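Local structure of peptide methionine sulfoxide reductase MsrA (Corynebacterium diphtheriae, 4D7L) at residues V91-G96 / Y208-E213; N112-V117 / Q154-I159; A158-G163 / L197-T202. The protein probably repairs oxidatively damaged proteins by reducing the S-epimer of methionine sulfoxide back to methionine through thiol-disulfide exchange. All blocks are in the same frame, centred on the assembly; numbering follows the deposited sequence.

Contact 1: residues V91-G96 / Y208-E213; sequences VGFAGG and YMAEDE
V91-F93 and Y208-A210 run antiparallel, F93 and Y208 forming a hydrogen-bonded pair and G92 and M209 the non-hydrogen-bonded pair beside it. The F93 amide gives its proton to Y208 O at 2.8 Å and Y208 N returns one to F93 O at 2.9 Å; beyond them A210 N meets a lone pair of V91 O at 2.9 Å in a nearly straight bond (170°). Glycine suits position 92: the CA atoms of G92 and M209 are 4.1 Å apart, and the lack of a side chain lets G92 CA approach Y208 O to 3.1 Å in a CA-H...O contact. F93 and Y208 project from the same face of the sheet. With CG beside its backbone N (chi1 -43°), the F93 ring leans along the partner chain until CZ lies 3.7 Å from A210 CB, and the small A210 methyl fits between this ring and V91, whose CG2 is 4.3 Å from the same CB. M209 points away from 91-96, onto Y88 and S90. Helix 103-107 packs on F93, while Y73 of helix 73-81 touches both V91 and A210. Q215 bonds through NE2 to V91 O and A210 O, tying the chain beyond the pairing to the strand. The arrangement is a short antiparallel edge strand, 208-209, closing one side of the mixed sheet of the MsrA fold.

Contact 2: residues N112-V117 / Q154-I159; sequences NHTEIV and QYRSAI. With CAC (cacodylate ion), chain D.
R156 reaches across to N112 with its guanidinium end-on, NH1 and NH2 both donating to the single oxygen N112 O, at 2.9 and 2.8 Å. That oxygen lies close to the guanidinium plane, whereas NH1 sits above the carbonyl plane and NH2 almost straight out from the C=O. The arginine chain is extended from CG to NE, and T114 CB covers one guanidinium face near its rim. T114 OG1, anti to its own backbone N (chi1 -163°), is directed at the turn of the other segment, 3.0 Å from both Q154 O and R156 O; CG2 packs against A158 CB (4.0 Å), the small methyl letting the chains come close. Q154 O accepts the E115 amide at 2.8 Å. E115 runs alongside Y155 in the same direction, its carboxylate turned 61° from the ring. Y155 OH donates to O1 of a cacodylate, probably from the crystallisation liquor, and E115 OE2 is 2.6 Å from that same oxygen. E115 OE1 takes a bond from Y73 N, and Y103 OH is also hydrogen-bonded to the cacodylate. R156 NE forms a salt bridge with E195, so the buried guanidinium has a charged partner as well as a carbonyl. The E115 side chain is about 5 Å from that of C72, the predicted active-site cysteine; with Y155 and Y103 it makes a polar pocket whose hold on cacodylate suggests where the sulfoxide oxygen may bind.

Contact 3: residues A158-G163 / L197-T202; sequences AIYTAG and LPLAST. With PGE (triethylene glycol), chain L.
The Y160 ring carries T202 on one face and L197 at its edge. T202 CG2 stands 4.0 Å from the ring centroid and 17° off the normal, a CH-pi contact in which the threonine is roughly perpendicular to the tyrosine. L197 O lies at the ring edge in its plane, and L197 CD2 comes near that plane, 3.4 Å from Y160 CE1, as the leucine follows the tyrosine's course. L197 CG lies between backbone N and carbonyl carbon (chi1 63°), which swings the branch to the ring, and L199 packs its CB against Y160 CB. The T202 methyl is held in place by its hydroxyl, since OG1 donates to L199 O at 2.7 Å, an oxygen that also accepts from T202 N. The backbones run parallel: L197 N donates to I159 O, T161 N to L197 O at 3.1 Å, and L199 N to a lone pair of T161 O at 2.8 Å. P198, which has no amide proton to give, fits the strand where no such donor is called for. T161 OG1 bonds to A166 O, while Y160 OH bonds to E195. S201 OG meets a triethylene glycol at the surface. Strands 158-161 and 195-198 are joined through helix 166-186 in a beta-alpha-beta crossover; that helix covers I159 and T161, whereas Y160 reaches past Y67 of the adjacent strand 64-69 to T114 and I116 of 114-121 and A94 of 86-94.

Overall arrangement
All three contacts belong to one mixed sheet: contact 1 adds its edge strand 208-209, contact 3 its opposite edge 195-198, and contact 2 links strand 114-121 to the chain entering strand 158-161. Contacts 1 and 2 have centres 10 Å apart and meet through A94 O and T114 N, 2.9 Å apart, and G92 O and I116 N. Contacts 2 and 3 share A158 and I159, with centres 12 Å apart, and Y160 packs against I116. Y160 also touches G95 of contact 1, centred 15 Å from contact 3. C72, the predicted active-site cysteine, here disulfide-bonded to C226, is about 8 Å from V91 and 5 Å from E115, between side chains; contact 3 lies away.

Contact 1: residues V91-G96 / Y208-E213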
loop_
_atom_site.group_PDB
_atom_site.type_symbol
_atom_site.label_atom_id
_atom_site.label_comp_id
_atom_site.label_asym_id
_atom_site.label_seq_id
_atom_site.Cartn_x
_atom_site.Cartn_y
_atom_site.Cartn_z
ATOM N N VAL A 91 -7.303 0.769 -3.115
ATOM C CA VAL A 91 -6.305 -0.277 -2.983
ATOM C C VAL A 91 -5.986 -0.907 -4.319
ATOM O O VAL A 91 -6.799 -0.923 -5.270
ATOM C CB VAL A 91 -6.742 -1.393 -2.000
ATOM C CG1 VAL A 91 -6.819 -0.820 -0.580
ATOM C CG2 VAL A 91 -8.081 -2.017 -2.421
ATOM N N GLY A 92 -4.772 -1.417 -4.411
ATOM C CA GLY A 92 -4.346 -1.965 -5.674
ATOM C C GLY A 92 -2.897 -2.377 -5.577
ATOM O O GLY A 92 -2.399 -2.732 -4.505
ATOM N N PHE A 93 -2.217 -2.276 -6.715
ATOM C CA PHE A 93 -0.929 -2.937 -6.913
ATOM C C PHE A 93 0.076 -2.016 -7.585
ATOM O O PHE A 93 -0.243 -1.343 -8.574
ATOM C CB PHE A 93 -1.124 -4.189 -7.781
ATOM C CG PHE A 93 -2.342 -4.997 -7.396
ATOM C CD1 PHE A 93 -2.386 -5.653 -6.171
ATOM C CD2 PHE A 93 -3.432 -5.092 -8.250
ATOM C CE1 PHE A 93 -3.516 -6.392 -5.791
ATOM C CE2 PHE A 93 -4.563 -5.830 -7.884
ATOM C CZ PHE A 93 -4.595 -6.484 -6.651
ATOM N N ALA A 94 1.286 -1.985 -7.047
ATOM C CA ALA A 94 2.359 -1.213 -7.659
ATOM C C ALA A 94 3.706 -1.739 -7.181
ATOM O O ALA A 94 3.781 -2.443 -6.166
ATOM C CB ALA A 94 2.215 0.289 -7.340
ATOM N N GLY A 95 4.761 -1.407 -7.928
ATOM C CA GLY A 95 6.108 -1.748 -7.506
ATOM C C GLY A 95 6.682 -2.914 -8.262
ATOM O O GLY A 95 7.893 -3.178 -8.158
ATOM N N GLY A 96 5.803 -3.626 -8.974
ATOM C CA GLY A 96 6.162 -4.785 -9.779
ATOM C C GLY A 96 6.153 -4.449 -11.264
ATOM O O GLY A 96 6.352 -3.302 -11.638
ATOM N N TYR A 208 -2.077 0.187 -10.220
ATOM C CA TYR A 208 -3.232 -0.497 -10.800
ATOM C C TYR A 208 -4.258 -0.785 -9.726
ATOM O O TYR A 208 -3.936 -1.438 -8.737
ATOM C CB TYR A 208 -2.799 -1.824 -11.463
ATOM C CG TYR A 208 -1.741 -1.634 -12.517
ATOM C CD1 TYR A 208 -2.075 -1.096 -13.770
ATOM C CD2 TYR A 208 -0.411 -1.985 -12.272
ATOM C CE1 TYR A 208 -1.112 -0.920 -14.766
ATOM C CE2 TYR A 208 0.563 -1.800 -13.264
ATOM C CZ TYR A 208 0.206 -1.275 -14.498
ATOM O OH TYR A 208 1.171 -1.116 -15.478
ATOM N N MET A 209 -5.482 -0.307 -9.909
ATOM C CA MET A 209 -6.514 -0.555 -8.908
ATOM C C MET A 209 -6.919 -2.007 -8.866
ATOM O O MET A 209 -7.067 -2.632 -9.911
ATOM C CB MET A 209 -7.763 0.288 -9.175
ATOM C CG MET A 209 -7.595 1.774 -9.038
ATOM S SD MET A 209 -9.220 2.579 -9.206
ATOM C CE MET A 209 -9.975 2.250 -7.628
ATOM N N ALA A 210 -7.151 -2.521 -7.655
ATOM C CA ALA A 210 -7.727 -3.845 -7.470
ATOM C C ALA A 210 -9.217 -3.837 -7.834
ATOM O O ALA A 210 -9.819 -2.770 -7.949
ATOM C CB ALA A 210 -7.524 -4.307 -6.019
ATOM N N GLU A 211 -9.802 -5.029 -7.976
ATOM C CA GLU A 211 -11.221 -5.198 -8.243
ATOM C C GLU A 211 -12.097 -4.401 -7.277
ATOM O O GLU A 211 -11.697 -4.123 -6.153
ATOM C CB GLU A 211 -11.600 -6.692 -8.140
ATOM C CG GLU A 211 -11.041 -7.566 -9.293
ATOM C CD GLU A 211 -9.596 -8.059 -9.060
ATOM O OE1 GLU A 211 -8.883 -7.539 -8.170
ATOM O OE2 GLU A 211 -9.180 -8.981 -9.785
ATOM N N ASP A 212 -13.295 -4.049 -7.720
ATOM C CA ASP A 212 -14.242 -3.277 -6.902
ATOM C C ASP A 212 -14.496 -3.848 -5.494
ATOM O O ASP A 212 -14.636 -3.106 -4.508
ATOM C CB ASP A 212 -15.571 -3.169 -7.663
ATOM C CG ASP A 212 -16.624 -2.372 -6.900
ATOM O OD1 ASP A 212 -16.436 -1.147 -6.711
ATOM O OD2 ASP A 212 -17.633 -2.982 -6.491
ATOM N N GLU A 213 -14.549 -5.171 -5.402
ATOM C CA GLU A 213 -14.810 -5.853 -4.139
ATOM C C GLU A 213 -13.786 -5.507 -3.067
ATOM O O GLU A 213 -14.110 -5.517 -1.872
ATOM C CB GLU A 213 -14.832 -7.386 -4.344
ATOM C CG GLU A 213 -16.045 -7.881 -5.117
ATOM C CD GLU A 213 -15.977 -7.638 -6.643
ATOM O OE1 GLU A 213 -14.901 -7.279 -7.186
ATOM O OE2 GLU A 213 -17.027 -7.802 -7.305
#

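Contact 2: residues N112-V117 / Q154-I159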
loop_
_atom_site.group_PDB
_atom_site.type_symbol
_atom_site.label_atom_id
_atom_site.label_comp_id
_atom_site.label_asym_id
_atom_site.label_seq_id
_atom_site.Cartn_x
_atom_site.Cartn_y
_atom_site.Cartn_z
ATOM N N ASN A 112 5.459 -9.377 -9.077
ATOM C CA ASN A 112 6.383 -8.538 -8.292
ATOM C C ASN A 112 5.752 -7.308 -7.648
ATOM O O ASN A 112 6.442 -6.547 -6.966
ATOM C CB ASN A 112 7.592 -8.112 -9.147
ATOM C CG ASN A 112 8.518 -9.277 -9.452
ATOM O OD1 ASN A 112 8.432 -10.330 -8.806
ATOM N ND2 ASN A 112 9.428 -9.095 -10.426
ATOM N N HIS A 113 4.445 -7.113 -7.808
ATOM C CA HIS A 113 3.811 -5.965 -7.161
ATOM C C HIS A 113 3.656 -6.120 -5.650
ATOM O O HIS A 113 3.653 -7.229 -5.106
ATOM C CB HIS A 113 2.412 -5.692 -7.731
ATOM C CG HIS A 113 2.413 -5.170 -9.130
ATOM N ND1 HIS A 113 2.930 -3.938 -9.462
ATOM C CD2 HIS A 113 1.937 -5.708 -10.283
ATOM C CE1 HIS A 113 2.781 -3.742 -10.763
ATOM N NE2 HIS A 113 2.178 -4.796 -11.282
ATOM N N THR A 114 3.541 -5.007 -4.939
ATOM C CA THR A 114 3.170 -5.113 -3.536
ATOM C C THR A 114 1.786 -4.488 -3.365
ATOM O O THR A 114 1.339 -3.683 -4.192
ATOM C CB THR A 114 4.204 -4.460 -2.597
ATOM O OG1 THR A 114 3.995 -4.933 -1.258
ATOM C CG2 THR A 114 4.102 -2.928 -2.625
ATOM N N GLU A 115 1.103 -4.896 -2.304
ATOM C CA GLU A 115 -0.236 -4.403 -2.003
ATOM C C GLU A 115 -0.129 -2.970 -1.510
ATOM O O GLU A 115 0.534 -2.702 -0.506
ATOM C CB GLU A 115 -0.935 -5.290 -0.969
ATOM C CG GLU A 115 -1.291 -6.664 -1.547
ATOM C CD GLU A 115 -2.221 -7.481 -0.652
ATOM O OE1 GLU A 115 -2.649 -6.987 0.421
ATOM O OE2 GLU A 115 -2.500 -8.642 -1.031
ATOM N N ILE A 116 -0.798 -2.077 -2.226
ATOM C CA ILE A 116 -0.638 -0.634 -2.054
ATOM C C ILE A 116 -1.952 0.049 -1.760
ATOM O O ILE A 116 -2.980 -0.293 -2.358
ATOM C CB ILE A 116 -0.034 0.004 -3.331
ATOM C CG1 ILE A 116 1.428 -0.436 -3.487
ATOM C CG2 ILE A 116 -0.170 1.552 -3.336
ATOM C CD1 ILE A 116 2.369 0.156 -2.405
ATOM N N VAL A 117 -1.902 1.023 -0.852
ATOM C CA VAL A 117 -2.976 1.976 -0.658
ATOM C C VAL A 117 -2.615 3.288 -1.331
ATOM O O VAL A 117 -1.566 3.875 -1.035
ATOM C CB VAL A 117 -3.241 2.265 0.833
ATOM C CG1 VAL A 117 -4.431 3.261 0.995
ATOM C CG2 VAL A 117 -3.519 0.982 1.599
ATOM N N GLN A 154 4.339 -9.644 -2.074
ATOM C CA GLN A 154 3.247 -8.668 -2.221
ATOM C C GLN A 154 2.891 -8.010 -0.885
ATOM O O GLN A 154 2.040 -7.134 -0.841
ATOM C CB GLN A 154 1.981 -9.309 -2.840
ATOM C CG GLN A 154 1.166 -10.269 -1.913
ATOM C CD GLN A 154 1.632 -11.708 -2.029
ATOM O OE1 GLN A 154 2.809 -11.955 -2.258
ATOM N NE2 GLN A 154 0.711 -12.667 -1.853
ATOM N N TYR A 155 3.571 -8.397 0.192
ATOM C CA TYR A 155 3.306 -7.774 1.491
ATOM C C TYR A 155 4.464 -6.894 1.956
ATOM O O TYR A 155 4.463 -6.429 3.101
ATOM C CB TYR A 155 3.009 -8.848 2.550
ATOM C CG TYR A 155 1.771 -9.630 2.185
ATOM C CD1 TYR A 155 0.521 -9.028 2.236
ATOM C CD2 TYR A 155 1.861 -10.948 1.749
ATOM C CE1 TYR A 155 -0.620 -9.710 1.865
ATOM C CE2 TYR A 155 0.731 -11.654 1.397
ATOM C CZ TYR A 155 -0.514 -11.020 1.449
ATOM O OH TYR A 155 -1.652 -11.698 1.077
ATOM N N ARG A 156 5.440 -6.658 1.080
ATOM C CA ARG A 156 6.631 -5.899 1.492
ATOM C C ARG A 156 6.324 -4.417 1.745
ATOM O O ARG A 156 5.376 -3.855 1.202
ATOM C CB ARG A 156 7.754 -6.027 0.446
ATOM C CG ARG A 156 7.514 -5.315 -0.915
ATOM C CD ARG A 156 8.633 -5.745 -1.892
ATOM N NE ARG A 156 8.614 -5.045 -3.179
ATOM C CZ ARG A 156 7.901 -5.432 -4.238
ATOM N NH1 ARG A 156 7.088 -6.480 -4.143
ATOM N NH2 ARG A 156 7.969 -4.751 -5.386
ATOM N N SER A 157 7.162 -3.786 2.563
ATOM C CA SER A 157 6.993 -2.379 2.931
ATOM C C SER A 157 7.391 -1.466 1.774
ATOM O O SER A 157 8.416 -1.720 1.128
ATOM C CB SER A 157 7.859 -2.079 4.162
ATOM O OG SER A 157 7.712 -0.736 4.583
ATOM N N ALA A 158 6.593 -0.435 1.485
ATOM C CA ALA A 158 6.928 0.470 0.379
ATOM C C ALA A 158 6.317 1.857 0.540
ATOM O O ALA A 158 5.258 2.029 1.165
ATOM C CB ALA A 158 6.496 -0.136 -0.985
ATOM N N ILE A 159 7.011 2.841 -0.021
ATOM C CA ILE A 159 6.459 4.175 -0.233
ATOM C C ILE A 159 6.783 4.579 -1.667
ATOM O O ILE A 159 7.960 4.714 -2.027
ATOM C CB ILE A 159 7.038 5.225 0.730
ATOM C CG1 ILE A 159 6.765 4.841 2.188
ATOM C CG2 ILE A 159 6.424 6.615 0.436
ATOM C CD1 ILE A 159 7.549 5.682 3.197
HETATM AS AS CAC D . -5.020 -9.727 1.647
HETATM O O1 CAC D . -4.009 -10.240 0.326
HETATM O O2 CAC D . -4.049 -9.527 3.076
HETATM C C1 CAC D . -6.400 -11.082 1.978
HETATM C C2 CAC D . -5.874 -8.020 1.192
HETATM O O HOH W 1 2.357 -3.979 1.387
#

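Contact 3: residues A158-G163 / L197-T202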
loop_
_atom_site.group_PDB
_atom_site.type_symbol
_atom_site.label_atom_id
_atom_site.label_comp_id
_atom_site.label_asym_id
_atom_site.label_seq_id
_atom_site.Cartn_x
_atom_site.Cartn_y
_atom_site.Cartn_z
ATOM N N ALA A 158 6.593 -0.435 1.485
ATOM C CA ALA A 158 6.928 0.470 0.379
ATOM C C ALA A 158 6.317 1.857 0.540
ATOM O O ALA A 158 5.258 2.029 1.165
ATOM C CB ALA A 158 6.496 -0.136 -0.985
ATOM N N ILE A 159 7.011 2.841 -0.021
ATOM C CA ILE A 159 6.459 4.175 -0.233
ATOM C C ILE A 159 6.783 4.579 -1.667
ATOM O O ILE A 159 7.960 4.714 -2.027
ATOM C CB ILE A 159 7.038 5.225 0.730
ATOM C CG1 ILE A 159 6.765 4.841 2.188
ATOM C CG2 ILE A 159 6.424 6.615 0.436
ATOM C CD1 ILE A 159 7.549 5.682 3.197
ATOM N N TYR A 160 5.760 4.759 -2.500
ATOM C CA TYR A 160 6.004 5.277 -3.856
ATOM C C TYR A 160 5.450 6.689 -3.955
ATOM O O TYR A 160 4.343 6.953 -3.511
ATOM C CB TYR A 160 5.369 4.378 -4.927
ATOM C CG TYR A 160 5.780 2.908 -4.809
ATOM C CD1 TYR A 160 7.119 2.547 -4.658
ATOM C CD2 TYR A 160 4.822 1.895 -4.836
ATOM C CE1 TYR A 160 7.505 1.191 -4.536
ATOM C CE2 TYR A 160 5.189 0.550 -4.715
ATOM C CZ TYR A 160 6.522 0.216 -4.565
ATOM O OH TYR A 160 6.869 -1.090 -4.439
ATOM N N THR A 161 6.223 7.601 -4.529
ATOM C CA THR A 161 5.819 9.000 -4.544
ATOM C C THR A 161 5.329 9.477 -5.920
ATOM O O THR A 161 5.562 8.838 -6.950
ATOM C CB THR A 161 6.973 9.890 -4.068
ATOM O OG1 THR A 161 8.113 9.688 -4.912
ATOM C CG2 THR A 161 7.343 9.546 -2.630
ATOM N N ALA A 162 4.604 10.589 -5.928
ATOM C CA ALA A 162 3.985 11.076 -7.153
ATOM C C ALA A 162 4.015 12.600 -7.225
ATOM O O ALA A 162 4.325 13.282 -6.244
ATOM C CB ALA A 162 2.538 10.576 -7.251
ATOM N N GLY A 163 3.661 13.136 -8.382
ATOM C CA GLY A 163 3.578 14.580 -8.539
ATOM C C GLY A 163 4.857 15.201 -9.052
ATOM O O GLY A 163 5.839 14.506 -9.315
ATOM N N LEU A 197 10.699 4.959 -3.712
ATOM C CA LEU A 197 11.049 5.543 -5.021
ATOM C C LEU A 197 9.811 6.162 -5.667
ATOM O O LEU A 197 8.691 5.865 -5.267
ATOM C CB LEU A 197 11.671 4.481 -5.949
ATOM C CG LEU A 197 10.815 3.282 -6.369
ATOM C CD1 LEU A 197 11.399 2.612 -7.610
ATOM C CD2 LEU A 197 10.708 2.250 -5.240
ATOM N N PRO A 198 10.004 7.027 -6.667
ATOM C CA PRO A 198 8.827 7.544 -7.376
ATOM C C PRO A 198 8.037 6.394 -8.011
ATOM O O PRO A 198 8.661 5.447 -8.475
ATOM C CB PRO A 198 9.430 8.453 -8.445
ATOM C CG PRO A 198 10.785 8.879 -7.850
ATOM C CD PRO A 198 11.258 7.704 -7.069
ATOM N N LEU A 199 6.707 6.460 -7.993
ATOM C CA LEU A 199 5.875 5.468 -8.675
ATOM C C LEU A 199 6.312 5.303 -10.126
ATOM O O LEU A 199 6.413 4.193 -10.628
ATOM C CB LEU A 199 4.402 5.880 -8.632
ATOM C CG LEU A 199 3.419 4.956 -9.364
ATOM C CD1 LEU A 199 3.376 3.616 -8.622
ATOM C CD2 LEU A 199 2.040 5.596 -9.408
ATOM N N ALA A 200 6.606 6.418 -10.778
ATOM C CA ALA A 200 6.990 6.392 -12.194
ATOM C C ALA A 200 8.301 5.656 -12.427
ATOM O O ALA A 200 8.612 5.281 -13.564
ATOM C CB ALA A 200 7.086 7.816 -12.746
ATOM N N SER A 201 9.087 5.477 -11.367
ATOM C CA SER A 201 10.381 4.793 -11.474
ATOM C C SER A 201 10.314 3.309 -11.115
ATOM O O SER A 201 11.331 2.610 -11.184
ATOM C CB SER A 201 11.418 5.500 -10.607
ATOM O OG SER A 201 11.675 6.796 -11.146
ATOM N N THR A 202 9.146 2.825 -10.707
ATOM C CA THR A 202 8.965 1.374 -10.526
ATOM C C THR A 202 8.947 0.702 -11.894
ATOM O O THR A 202 8.765 1.379 -12.905
ATOM C CB THR A 202 7.669 1.028 -9.790
ATOM O OG1 THR A 202 6.552 1.467 -10.586
ATOM C CG2 THR A 202 7.644 1.690 -8.405
HETATM C C1 PGE L . 14.805 8.287 -10.833
HETATM O O1 PGE L . 13.673 8.245 -9.979
HETATM C C2 PGE L . 14.769 7.112 -11.791
HETATM O O2 PGE L . 14.985 5.918 -11.059
HETATM O O HOH W 2 6.117 9.124 -9.806
#